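Local coordinates for protein insecticidal Delta-Endotoxin Cry8Ea1 (Bacillus Thuringiensis, PDB 3EB7) that kills insect larvae as a three-domain crystal toxin, probably by inserting helices of its N-terminal domain into gut-cell membranes to form pores, at residues T16-G19 and K20-V23; D5-K8 and T9-L13; V30-Y33 and S34-D38. One frame throughout, in Å; residues are numbered along the deposited sequence.

Interaction 1 of 3, residues T16-G19 and K20-V23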
loop_
_atom_site.group_PDB
_atom_site.type_symbol
_atom_site.label_atom_id
_atom_site.label_comp_id
_atom_site.label_asym_id
_atom_site.label_seq_id
_atom_site.Cartn_x
_atom_site.Cartn_y
_atom_site.Cartn_z
ATOM N N THR A 16 3.753 3.482 -11.521
ATOM C CA THR A 16 3.449 3.905 -12.881
ATOM C C THR A 16 1.944 4.073 -13.095
ATOM O O THR A 16 1.494 5.072 -13.642
ATOM C CB THR A 16 3.937 2.873 -13.902
ATOM O OG1 THR A 16 5.349 2.777 -13.809
ATOM C CG2 THR A 16 3.586 3.329 -15.309
ATOM N N ILE A 17 1.181 3.060 -12.705
ATOM C CA ILE A 17 -0.278 3.097 -12.808
ATOM C C ILE A 17 -0.906 4.244 -11.970
ATOM O O ILE A 17 -1.830 4.917 -12.430
ATOM C CB ILE A 17 -0.889 1.726 -12.466
ATOM C CG1 ILE A 17 -0.525 0.723 -13.571
ATOM C CG2 ILE A 17 -2.382 1.829 -12.290
ATOM C CD1 ILE A 17 -0.375 -0.714 -13.051
ATOM N N LEU A 18 -0.381 4.478 -10.775
ATOM C CA LEU A 18 -0.900 5.528 -9.927
ATOM C C LEU A 18 -0.796 6.879 -10.645
ATOM O O LEU A 18 -1.653 7.743 -10.466
ATOM C CB LEU A 18 -0.129 5.532 -8.592
ATOM C CG LEU A 18 -0.781 5.500 -7.198
ATOM C CD1 LEU A 18 -2.193 4.996 -7.143
ATOM C CD2 LEU A 18 0.102 4.719 -6.227
ATOM N N GLY A 19 0.231 7.051 -11.483
ATOM C CA GLY A 19 0.446 8.289 -12.250
ATOM C C GLY A 19 -0.496 8.474 -13.431
ATOM O O GLY A 19 -0.674 9.606 -13.928
ATOM N N LYS A 20 -1.107 7.374 -13.892
ATOM C CA LYS A 20 -2.069 7.412 -14.998
ATOM C C LYS A 20 -3.533 7.118 -14.598
ATOM O O LYS A 20 -4.406 6.932 -15.454
ATOM C CB LYS A 20 -1.657 6.401 -16.085
ATOM C CG LYS A 20 -0.281 6.612 -16.771
ATOM C CD LYS A 20 -0.094 7.997 -17.349
ATOM C CE LYS A 20 1.320 8.189 -17.961
ATOM N NZ LYS A 20 1.519 7.337 -19.161
ATOM N N LEU A 21 -3.813 7.041 -13.304
ATOM C CA LEU A 21 -5.133 6.616 -12.834
ATOM C C LEU A 21 -6.245 7.513 -13.401
ATOM O O LEU A 21 -6.167 8.727 -13.313
ATOM C CB LEU A 21 -5.152 6.554 -11.300
ATOM C CG LEU A 21 -5.802 5.369 -10.594
ATOM C CD1 LEU A 21 -5.363 4.026 -11.167
ATOM C CD2 LEU A 21 -5.474 5.437 -9.116
ATOM N N GLY A 22 -7.241 6.891 -14.044
ATOM C CA GLY A 22 -8.407 7.597 -14.602
ATOM C C GLY A 22 -8.199 8.373 -15.901
ATOM O O GLY A 22 -9.136 8.996 -16.417
ATOM N N VAL A 23 -6.988 8.348 -16.451
ATOM C CA VAL A 23 -6.734 9.104 -17.692
ATOM C C VAL A 23 -7.402 8.412 -18.902
ATOM O O VAL A 23 -7.183 7.216 -19.121
ATOM C CB VAL A 23 -5.208 9.337 -17.902
ATOM C CG1 VAL A 23 -4.932 9.995 -19.232
ATOM C CG2 VAL A 23 -4.646 10.201 -16.753
#

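Interaction 2 of 3, residues D5-K8 and T9-L13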
loop_
_atom_site.group_PDB
_atom_site.type_symbol
_atom_site.label_atom_id
_atom_site.label_comp_id
_atom_site.label_asym_id
_atom_site.label_seq_id
_atom_site.Cartn_x
_atom_site.Cartn_y
_atom_site.Cartn_z
ATOM N N ASP A 5 13.992 -8.292 -6.337
ATOM C CA ASP A 5 13.601 -8.080 -7.748
ATOM C C ASP A 5 12.083 -7.968 -7.947
ATOM O O ASP A 5 11.603 -7.035 -8.592
ATOM C CB ASP A 5 14.125 -9.260 -8.569
ATOM C CG ASP A 5 14.397 -8.900 -10.025
ATOM O OD1 ASP A 5 13.952 -7.809 -10.490
ATOM O OD2 ASP A 5 15.067 -9.739 -10.711
ATOM N N ALA A 6 11.338 -8.927 -7.392
ATOM C CA ALA A 6 9.858 -8.971 -7.497
ATOM C C ALA A 6 9.201 -7.748 -6.870
ATOM O O ALA A 6 8.283 -7.176 -7.428
ATOM C CB ALA A 6 9.319 -10.234 -6.895
ATOM N N VAL A 7 9.720 -7.341 -5.726
ATOM C CA VAL A 7 9.194 -6.224 -4.961
ATOM C C VAL A 7 9.545 -4.931 -5.679
ATOM O O VAL A 7 8.767 -3.991 -5.727
ATOM C CB VAL A 7 9.745 -6.275 -3.520
ATOM C CG1 VAL A 7 9.559 -4.949 -2.796
ATOM C CG2 VAL A 7 9.011 -7.380 -2.768
ATOM N N LYS A 8 10.731 -4.922 -6.279
ATOM C CA LYS A 8 11.161 -3.817 -7.094
ATOM C C LYS A 8 10.182 -3.654 -8.254
ATOM O O LYS A 8 9.716 -2.570 -8.522
ATOM C CB LYS A 8 12.603 -4.081 -7.555
ATOM C CG LYS A 8 13.365 -2.871 -7.988
ATOM C CD LYS A 8 14.692 -3.291 -8.601
ATOM C CE LYS A 8 15.145 -2.318 -9.706
ATOM N NZ LYS A 8 14.759 -2.784 -11.071
ATOM N N THR A 9 9.844 -4.751 -8.917
ATOM C CA THR A 9 8.926 -4.743 -10.052
ATOM C C THR A 9 7.532 -4.263 -9.675
ATOM O O THR A 9 6.958 -3.398 -10.342
ATOM C CB THR A 9 8.819 -6.153 -10.654
ATOM O OG1 THR A 9 10.130 -6.567 -11.063
ATOM C CG2 THR A 9 7.870 -6.168 -11.866
ATOM N N ALA A 10 6.992 -4.847 -8.615
ATOM C CA ALA A 10 5.660 -4.557 -8.134
ATOM C C ALA A 10 5.537 -3.106 -7.674
ATOM O O ALA A 10 4.519 -2.460 -7.940
ATOM C CB ALA A 10 5.308 -5.513 -6.999
ATOM N N ILE A 11 6.559 -2.585 -6.988
ATOM C CA ILE A 11 6.499 -1.178 -6.527
ATOM C C ILE A 11 6.521 -0.217 -7.699
ATOM O O ILE A 11 5.799 0.786 -7.717
ATOM C CB ILE A 11 7.619 -0.846 -5.527
ATOM C CG1 ILE A 11 7.217 -1.334 -4.128
ATOM C CG2 ILE A 11 7.892 0.633 -5.491
ATOM C CD1 ILE A 11 8.332 -1.268 -3.114
ATOM N N SER A 12 7.357 -0.538 -8.688
ATOM C CA SER A 12 7.494 0.260 -9.881
ATOM C C SER A 12 6.174 0.304 -10.680
ATOM O O SER A 12 5.761 1.359 -11.202
ATOM C CB SER A 12 8.610 -0.364 -10.722
ATOM O OG SER A 12 8.607 0.154 -12.035
ATOM N N LEU A 13 5.532 -0.863 -10.792
ATOM C CA LEU A 13 4.285 -1.003 -11.506
ATOM C C LEU A 13 3.193 -0.216 -10.836
ATOM O O LEU A 13 2.506 0.529 -11.525
ATOM C CB LEU A 13 3.891 -2.475 -11.657
ATOM C CG LEU A 13 4.077 -3.178 -13.005
ATOM C CD1 LEU A 13 5.022 -2.480 -13.999
ATOM C CD2 LEU A 13 4.547 -4.560 -12.736
#

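Interaction 3 of 3, residues V30-Y33 and S34-D38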
loop_
_atom_site.group_PDB
_atom_site.type_symbol
_atom_site.label_atom_id
_atom_site.label_comp_id
_atom_site.label_asym_id
_atom_site.label_seq_id
_atom_site.Cartn_x
_atom_site.Cartn_y
_atom_site.Cartn_z
ATOM N N VAL A 30 -0.940 4.514 -24.419
ATOM C CA VAL A 30 0.069 3.846 -25.252
ATOM C C VAL A 30 1.415 3.846 -24.527
ATOM O O VAL A 30 2.104 2.816 -24.453
ATOM C CB VAL A 30 0.166 4.503 -26.639
ATOM C CG1 VAL A 30 1.414 4.022 -27.413
ATOM C CG2 VAL A 30 -1.096 4.196 -27.419
ATOM N N SER A 31 1.742 5.001 -23.960
ATOM C CA SER A 31 2.907 5.211 -23.145
ATOM C C SER A 31 2.976 4.280 -21.905
ATOM O O SER A 31 4.050 3.783 -21.536
ATOM C CB SER A 31 2.914 6.697 -22.728
ATOM O OG SER A 31 3.728 6.919 -21.576
ATOM N N LEU A 32 1.829 4.084 -21.260
ATOM C CA LEU A 32 1.664 3.192 -20.126
ATOM C C LEU A 32 1.941 1.729 -20.501
ATOM O O LEU A 32 2.713 1.066 -19.831
ATOM C CB LEU A 32 0.235 3.346 -19.571
ATOM C CG LEU A 32 -0.280 2.373 -18.509
ATOM C CD1 LEU A 32 0.660 2.333 -17.270
ATOM C CD2 LEU A 32 -1.693 2.789 -18.105
ATOM N N TYR A 33 1.290 1.231 -21.545
ATOM C CA TYR A 33 1.524 -0.123 -22.087
ATOM C C TYR A 33 2.971 -0.349 -22.483
ATOM O O TYR A 33 3.531 -1.431 -22.270
ATOM C CB TYR A 33 0.633 -0.405 -23.309
ATOM C CG TYR A 33 -0.718 -0.945 -22.943
ATOM C CD1 TYR A 33 -1.892 -0.237 -23.224
ATOM C CD2 TYR A 33 -0.825 -2.150 -22.279
ATOM C CE1 TYR A 33 -3.147 -0.729 -22.858
ATOM C CE2 TYR A 33 -2.064 -2.655 -21.912
ATOM C CZ TYR A 33 -3.220 -1.939 -22.198
ATOM O OH TYR A 33 -4.414 -2.500 -21.817
ATOM N N SER A 34 3.572 0.679 -23.072
ATOM C CA SER A 34 4.993 0.638 -23.382
ATOM C C SER A 34 5.882 0.356 -22.132
ATOM O O SER A 34 6.763 -0.514 -22.144
ATOM C CB SER A 34 5.405 1.939 -24.046
ATOM O OG SER A 34 6.751 1.784 -24.419
ATOM N N THR A 35 5.621 1.095 -21.062
ATOM C CA THR A 35 6.275 0.891 -19.777
ATOM C C THR A 35 5.937 -0.478 -19.192
ATOM O O THR A 35 6.848 -1.198 -18.822
ATOM C CB THR A 35 5.952 2.053 -18.806
ATOM O OG1 THR A 35 6.493 3.254 -19.351
ATOM C CG2 THR A 35 6.539 1.837 -17.450
ATOM N N LEU A 36 4.655 -0.844 -19.140
ATOM C CA LEU A 36 4.229 -2.139 -18.567
ATOM C C LEU A 36 4.864 -3.332 -19.261
ATOM O O LEU A 36 5.376 -4.238 -18.600
ATOM C CB LEU A 36 2.721 -2.292 -18.636
ATOM C CG LEU A 36 1.761 -1.894 -17.492
ATOM C CD1 LEU A 36 2.323 -0.879 -16.447
ATOM C CD2 LEU A 36 0.460 -1.385 -18.136
ATOM N N ILE A 37 4.829 -3.321 -20.596
ATOM C CA ILE A 37 5.471 -4.353 -21.418
ATOM C C ILE A 37 6.994 -4.438 -21.220
ATOM O O ILE A 37 7.529 -5.531 -21.151
ATOM C CB ILE A 37 5.105 -4.188 -22.886
ATOM C CG1 ILE A 37 3.590 -4.450 -23.047
ATOM C CG2 ILE A 37 5.948 -5.119 -23.780
ATOM C CD1 ILE A 37 3.039 -4.304 -24.484
ATOM N N ASP A 38 7.677 -3.301 -21.087
ATOM C CA ASP A 38 9.105 -3.297 -20.779
ATOM C C ASP A 38 9.444 -3.941 -19.454
ATOM O O ASP A 38 10.480 -4.601 -19.352
ATOM C CB ASP A 38 9.675 -1.884 -20.749
ATOM C CG ASP A 38 10.148 -1.418 -22.099
ATOM O OD1 ASP A 38 10.908 -0.413 -22.106
ATOM O OD2 ASP A 38 9.771 -2.026 -23.144
#

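Interaction 1 of 3, residues T16-G19 and K20-V23
Thr16 and Ile17 both turn their carbonyl oxygens toward Lys20 N where helix 2-20 of the N-terminal helical bundle runs out into a type II beta turn, Lys20 to Val23. The share from Thr16 O is weak, at 3.5 Å from Lys20 N, while its OG1 bonds back to Ser12 O one turn earlier. Ile17 O takes the stronger bond, 2.9 Å from Lys20 N, but the donor sits above the carbonyl plane, 63° out of it, and the N-H...O angle is only 141°. This i to i+3 bond marks a tightening of the last turn. Beyond its carbonyl, Ile17 uses its methyl branch: with CG1 beside the backbone N (chi1 -69°), CG2 is left to meet Leu21 CD1 at 3.9 Å, the two chains crossing at a slant. Leu18 lies side by side with Leu21, both pointing the same way, with Leu18 CD1 3.9 Å from Leu21 CD2, so Leu21 touches two successive helix residues with its two methyls. Gly19 supplies backbone for Lys20 to lean on, the aliphatic CD of Lys20 lying 3.8 Å from Gly19 O. The amino end of Lys20 leads away to Pro28 O on helix 26-40, with a weaker bond to Ser31 OG. The turn itself, with Gly22 at the third position where type II geometry calls for a positive phi, is closed by Val23 N, 3.1 Å from Lys20 O.

Interaction 2 of 3, residues D5-K8 and T9-L13
Asp5 to Leu13 form regular alpha helix, the amides of Thr9, Ala10, Ile11 and Ser12 each bonding to the carbonyl four residues back. Thr9 N lies 2.9 Å from Asp5 O at the start of this ladder, and Ser12 N lies 3.1 Å from Lys8 O at its end. Thr9 also brings its side chain onto the ladder. Its OG1 lies beside its own backbone N (chi1 -59°), which swings the hydroxyl back along the helix, so that Thr9 OG1 comes to 2.9 Å from Asp5 O; it is also hydrogen-bonded to Gln47 OE1. The Asp5 carboxylate comes past at a slant, with OD1 4.1 Å from Thr9 OG1. On another face, Val7 and Ile11 lie side by side and point the same way, Val7 CG1 meeting Ile11 CD1 at 3.9 Å. Ile11 CG1 passes 3.5 Å from Val7 O, so the isoleucine packs against backbone as well as side chain. Both residues touch Pro400, and Val7 also meets Leu213 and Ser214 of helix 198-220. Ala10 CB sits 3.4 Å from Ala6 O, and this small side chain also touches Ser214. Thr9 packs on Phe51 and Val39. The result is a largely buried first helix, packed among helices 26-40, 47-59 and 198-220, as in the helical bundle of three-domain Cry toxins.

Interaction 3 of 3, residues V30-Y33 and S34-D38
Leu32 holds CG anti to its backbone N (chi1 171°), which throws the side chain forward along helix 26-40 onto Leu36, whose own chi1 of -93° folds CD2 back over the backbone, 3.7 Å from Leu32 O. The two leucines form an i to i+4 apolar pair on one face of this helix of the toxin's N-terminal bundle. They meet at an angle: Leu32 CD1 approaches both methyls of Leu36, lying 3.7 Å from Leu36 CD1. The carbonyl under Leu36 CD2 also receives the amide of the same residue, Leu36 N lying 2.8 Å from Leu32 O, with the donor nearly along the C=O axis and an N-H...O angle of 169°, so a straight helix bond and the methyl packing gather round one oxygen. Leu32 continues to Thr16 and Lys20 of helix 2-20, and Leu36 to Leu13 on the same helix and Leu145 of helix 133-153. The Tyr33 ring meets Leu36 only loosely: Tyr33 CD2 is 4.4 Å from Leu36 CD2, and the methyl approaches obliquely. Tyr33 is buried, and its OH bonds to Asp149 OD2 of helix 133-153; the side chain also touches Leu146 of that helix and Tyr82 of helix 65-93. Thr35 grips the exposed Ser31 at its carbonyl, OG1 making a weak bond to Ser31 O while Thr35 N bonds to Ser31 O at 3.1 Å. Ile37 packs close to the backbone one turn back. Its N bonds to Tyr33 O, and Ile37 CG1 presses against Tyr33 O at 3.1 Å.

All three contacts are local, and they divide between two consecutive helices. Interactions 1 and 2 share helix 2-20: interaction 2 lies largely buried in its regular part, while interaction 1 is the partly buried C-terminal end, where the chain passes into a turn, the i to i+4 bond weakens and an i to i+3 bond becomes the stronger of the two. Interaction 3 sits on helix 26-40, also partly buried, and combines a regular ladder with leucine packing. It meets both others. Thr16 CG2 packs 3.7 Å from Leu32 CD1, and Leu13 CD1 touches Leu36 CD1 at 4.0 Å, joining the two helices by apolar contacts and by the lysine's polar reach across to helix 26-40.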